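Local coordinates for DUF3992 domain-containing protein (Bacillus cereus, PDB 7A02) that probably serves as a pilin-like building block of the disulfide-linked appendages that project from the endospores of pathogenic Bacilli, at residues 34-39 / 93-98. Numbering follows the deposited sequence.
Sequences AIIYAD and DTVTIL
Ala34 and Ile97 open an antiparallel ladder with reciprocal backbone hydrogen bonds, Ala34 N to Ile97 O and Ile97 N to Ala34 O, both 2.9 Å. Beyond them the register shifts by one residue, making a beta bulge at Ile36. Its amide still bonds to Val95 O at 2.9 Å. Val95 N is in turn taken by Tyr37 O at 3.0 Å, so Val95 is gripped at both its carbonyl and its amide by the consecutive residues Ile36 and Tyr37 of the bulged strand. The ladder ends in a weak bond from Asp39 N to Asp93 O. The other edge of strand 94-98 pairs with strand 60-66, through backbone bonds of Asp93 and Thr94 with Tyr65 and of Thr96 with Val63, whereas 34-38 is the outermost strand of its sheet within the chain.

The bulge brings Ile36 toward strand 94-98. With CG1 anti to the backbone N (chi1 -177°), its extended chain crosses Ile97 at about a right angle, and CD1 meets Ile97 CG2 at 3.9 Å. Its other branch, CG2, packs on Val95 CB, while Val95 CG2 lies obliquely to the Tyr37 ring. This apolar face turns inward to Ile25 and Trp27 of strand 19-29 and Phe108 of strand 104-114, in the facing sheet of the beta sandwich.

At the far end Asp93 OD2 accepts a weak bond from Gly68 N. Cohesion thus rests on backbone hydrogen bonds and apolar packing.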
ATOM      1  N   ALA A  34     -40.634  17.105  42.382  1.00 61.51           N
ATOM      2  CA  ALA A  34     -39.867  18.328  42.200  1.00 61.51           C
ATOM      3  C   ALA A  34     -38.772  18.091  41.177  1.00 61.51           C
ATOM      4  O   ALA A  34     -38.057  17.087  41.252  1.00 61.51           O
ATOM      5  CB  ALA A  34     -39.260  18.797  43.520  1.00 61.51           C
ATOM      6  N   ILE A  35     -38.646  19.016  40.226  1.00 57.81           N
ATOM      7  CA  ILE A  35     -37.617  18.910  39.199  1.00 57.81           C
ATOM      8  C   ILE A  35     -36.261  19.217  39.811  1.00 57.81           C
ATOM      9  O   ILE A  35     -36.064  20.270  40.429  1.00 57.81           O
ATOM     10  CB  ILE A  35     -37.917  19.859  38.032  1.00 57.81           C
ATOM     11  CG1 ILE A  35     -39.328  19.628  37.505  1.00 57.81           C
ATOM     12  CG2 ILE A  35     -36.909  19.666  36.926  1.00 57.81           C
ATOM     13  CD1 ILE A  35     -39.473  18.363  36.710  1.00 57.81           C
ATOM     14  N   ILE A  36     -35.313  18.308  39.626  1.00 52.95           N
ATOM     15  CA  ILE A  36     -33.979  18.453  40.189  1.00 52.95           C
ATOM     16  C   ILE A  36     -32.922  18.617  39.108  1.00 52.95           C
ATOM     17  O   ILE A  36     -31.808  19.068  39.412  1.00 52.95           O
ATOM     18  CB  ILE A  36     -33.645  17.261  41.109  1.00 52.95           C
ATOM     19  CG1 ILE A  36     -32.293  17.394  41.779  1.00 52.95           C
ATOM     20  CG2 ILE A  36     -33.642  15.988  40.333  1.00 52.95           C
ATOM     21  CD1 ILE A  36     -32.021  16.276  42.735  1.00 52.95           C
ATOM     22  N   TYR A  37     -33.248  18.321  37.852  1.00 51.64           N
ATOM     23  CA  TYR A  37     -32.307  18.420  36.748  1.00 51.64           C
ATOM     24  C   TYR A  37     -33.084  18.408  35.442  1.00 51.64           C
ATOM     25  O   TYR A  37     -34.100  17.725  35.335  1.00 51.64           O
ATOM     26  CB  TYR A  37     -31.309  17.262  36.785  1.00 51.64           C
ATOM     27  CG  TYR A  37     -30.364  17.231  35.621  1.00 51.64           C
ATOM     28  CD1 TYR A  37     -29.235  18.024  35.602  1.00 51.64           C
ATOM     29  CD2 TYR A  37     -30.596  16.406  34.545  1.00 51.64           C
ATOM     30  CE1 TYR A  37     -28.374  17.996  34.547  1.00 51.64           C
ATOM     31  CE2 TYR A  37     -29.739  16.373  33.488  1.00 51.64           C
ATOM     32  CZ  TYR A  37     -28.632  17.170  33.495  1.00 51.64           C
ATOM     33  OH  TYR A  37     -27.774  17.129  32.436  1.00 51.64           O
ATOM     34  N   ALA A  38     -32.604  19.161  34.458  1.00 51.40           N
ATOM     35  CA  ALA A  38     -33.279  19.242  33.173  1.00 51.40           C
ATOM     36  C   ALA A  38     -32.287  19.649  32.098  1.00 51.40           C
ATOM     37  O   ALA A  38     -31.349  20.401  32.358  1.00 51.40           O
ATOM     38  CB  ALA A  38     -34.439  20.233  33.211  1.00 51.40           C
ATOM     39  N   ASP A  39     -32.510  19.161  30.883  1.00 54.62           N
ATOM     40  CA  ASP A  39     -31.638  19.480  29.764  1.00 54.62           C
ATOM     41  C   ASP A  39     -32.458  19.509  28.484  1.00 54.62           C
ATOM     42  O   ASP A  39     -33.673  19.309  28.494  1.00 54.62           O
ATOM     43  CB  ASP A  39     -30.497  18.473  29.644  1.00 54.62           C
ATOM     44  CG  ASP A  39     -30.984  17.076  29.367  1.00 54.62           C
ATOM     45  OD1 ASP A  39     -30.163  16.220  28.998  1.00 54.62           O
ATOM     46  OD2 ASP A  39     -32.188  16.822  29.529  1.00 54.62           O
ATOM     47  N   ASP A  93     -34.483  13.125  29.906  1.00 57.40           N
ATOM     48  CA  ASP A  93     -34.789  14.528  29.683  1.00 57.40           C
ATOM     49  C   ASP A  93     -34.897  15.315  30.980  1.00 57.40           C
ATOM     50  O   ASP A  93     -34.396  16.437  31.061  1.00 57.40           O
ATOM     51  CB  ASP A  93     -36.091  14.634  28.881  1.00 57.40           C
ATOM     52  CG  ASP A  93     -36.380  16.041  28.412  1.00 57.40           C
ATOM     53  OD1 ASP A  93     -35.596  16.958  28.724  1.00 57.40           O
ATOM     54  OD2 ASP A  93     -37.401  16.231  27.720  1.00 57.40           O
ATOM     55  N   THR A  94     -35.538  14.761  32.005  1.00 57.30           N
ATOM     56  CA  THR A  94     -35.645  15.431  33.292  1.00 57.30           C
ATOM     57  C   THR A  94     -35.426  14.419  34.402  1.00 57.30           C
ATOM     58  O   THR A  94     -35.463  13.209  34.182  1.00 57.30           O
ATOM     59  CB  THR A  94     -37.006  16.105  33.486  1.00 57.30           C
ATOM     60  OG1 THR A  94     -38.041  15.128  33.360  1.00 57.30           O
ATOM     61  CG2 THR A  94     -37.225  17.194  32.461  1.00 57.30           C
ATOM     62  N   VAL A  95     -35.183  14.923  35.606  1.00 53.46           N
ATOM     63  CA  VAL A  95     -35.106  14.099  36.805  1.00 53.46           C
ATOM     64  C   VAL A  95     -35.981  14.734  37.871  1.00 53.46           C
ATOM     65  O   VAL A  95     -35.959  15.954  38.053  1.00 53.46           O
ATOM     66  CB  VAL A  95     -33.660  13.946  37.315  1.00 53.46           C
ATOM     67  CG1 VAL A  95     -33.601  12.896  38.388  1.00 53.46           C
ATOM     68  CG2 VAL A  95     -32.732  13.585  36.188  1.00 53.46           C
ATOM     69  N   THR A  96     -36.766  13.915  38.567  1.00 58.00           N
ATOM     70  CA  THR A  96     -37.622  14.418  39.631  1.00 58.00           C
ATOM     71  C   THR A  96     -37.413  13.614  40.900  1.00 58.00           C
ATOM     72  O   THR A  96     -37.115  12.416  40.860  1.00 58.00           O
ATOM     73  CB  THR A  96     -39.107  14.373  39.267  1.00 58.00           C
ATOM     74  OG1 THR A  96     -39.557  13.015  39.265  1.00 58.00           O
ATOM     75  CG2 THR A  96     -39.349  14.980  37.908  1.00 58.00           C
ATOM     76  N   ILE A  97     -37.584  14.290  42.030  1.00 61.50           N
ATOM     77  CA  ILE A  97     -37.514  13.663  43.343  1.00 61.50           C
ATOM     78  C   ILE A  97     -38.841  13.844  44.063  1.00 61.50           C
ATOM     79  O   ILE A  97     -39.514  14.872  43.936  1.00 61.50           O
ATOM     80  CB  ILE A  97     -36.348  14.207  44.197  1.00 61.50           C
ATOM     81  CG1 ILE A  97     -36.518  15.698  44.457  1.00 61.50           C
ATOM     82  CG2 ILE A  97     -35.023  13.922  43.543  1.00 61.50           C
ATOM     83  CD1 ILE A  97     -35.553  16.241  45.460  1.00 61.50           C
ATOM     84  N   LEU A  98     -39.223  12.808  44.805  1.00 69.86           N
ATOM     85  CA  LEU A  98     -40.471  12.778  45.556  1.00 69.86           C
ATOM     86  C   LEU A  98     -40.174  12.301  46.966  1.00 69.86           C
ATOM     87  O   LEU A  98     -39.501  11.284  47.146  1.00 69.86           O
ATOM     88  CB  LEU A  98     -41.485  11.851  44.891  1.00 69.86           C
ATOM     89  CG  LEU A  98     -42.856  11.778  45.551  1.00 69.86           C
ATOM     90  CD1 LEU A  98     -43.526  13.121  45.509  1.00 69.86           C
ATOM     91  CD2 LEU A  98     -43.707  10.736  44.867  1.00 69.86           C
TER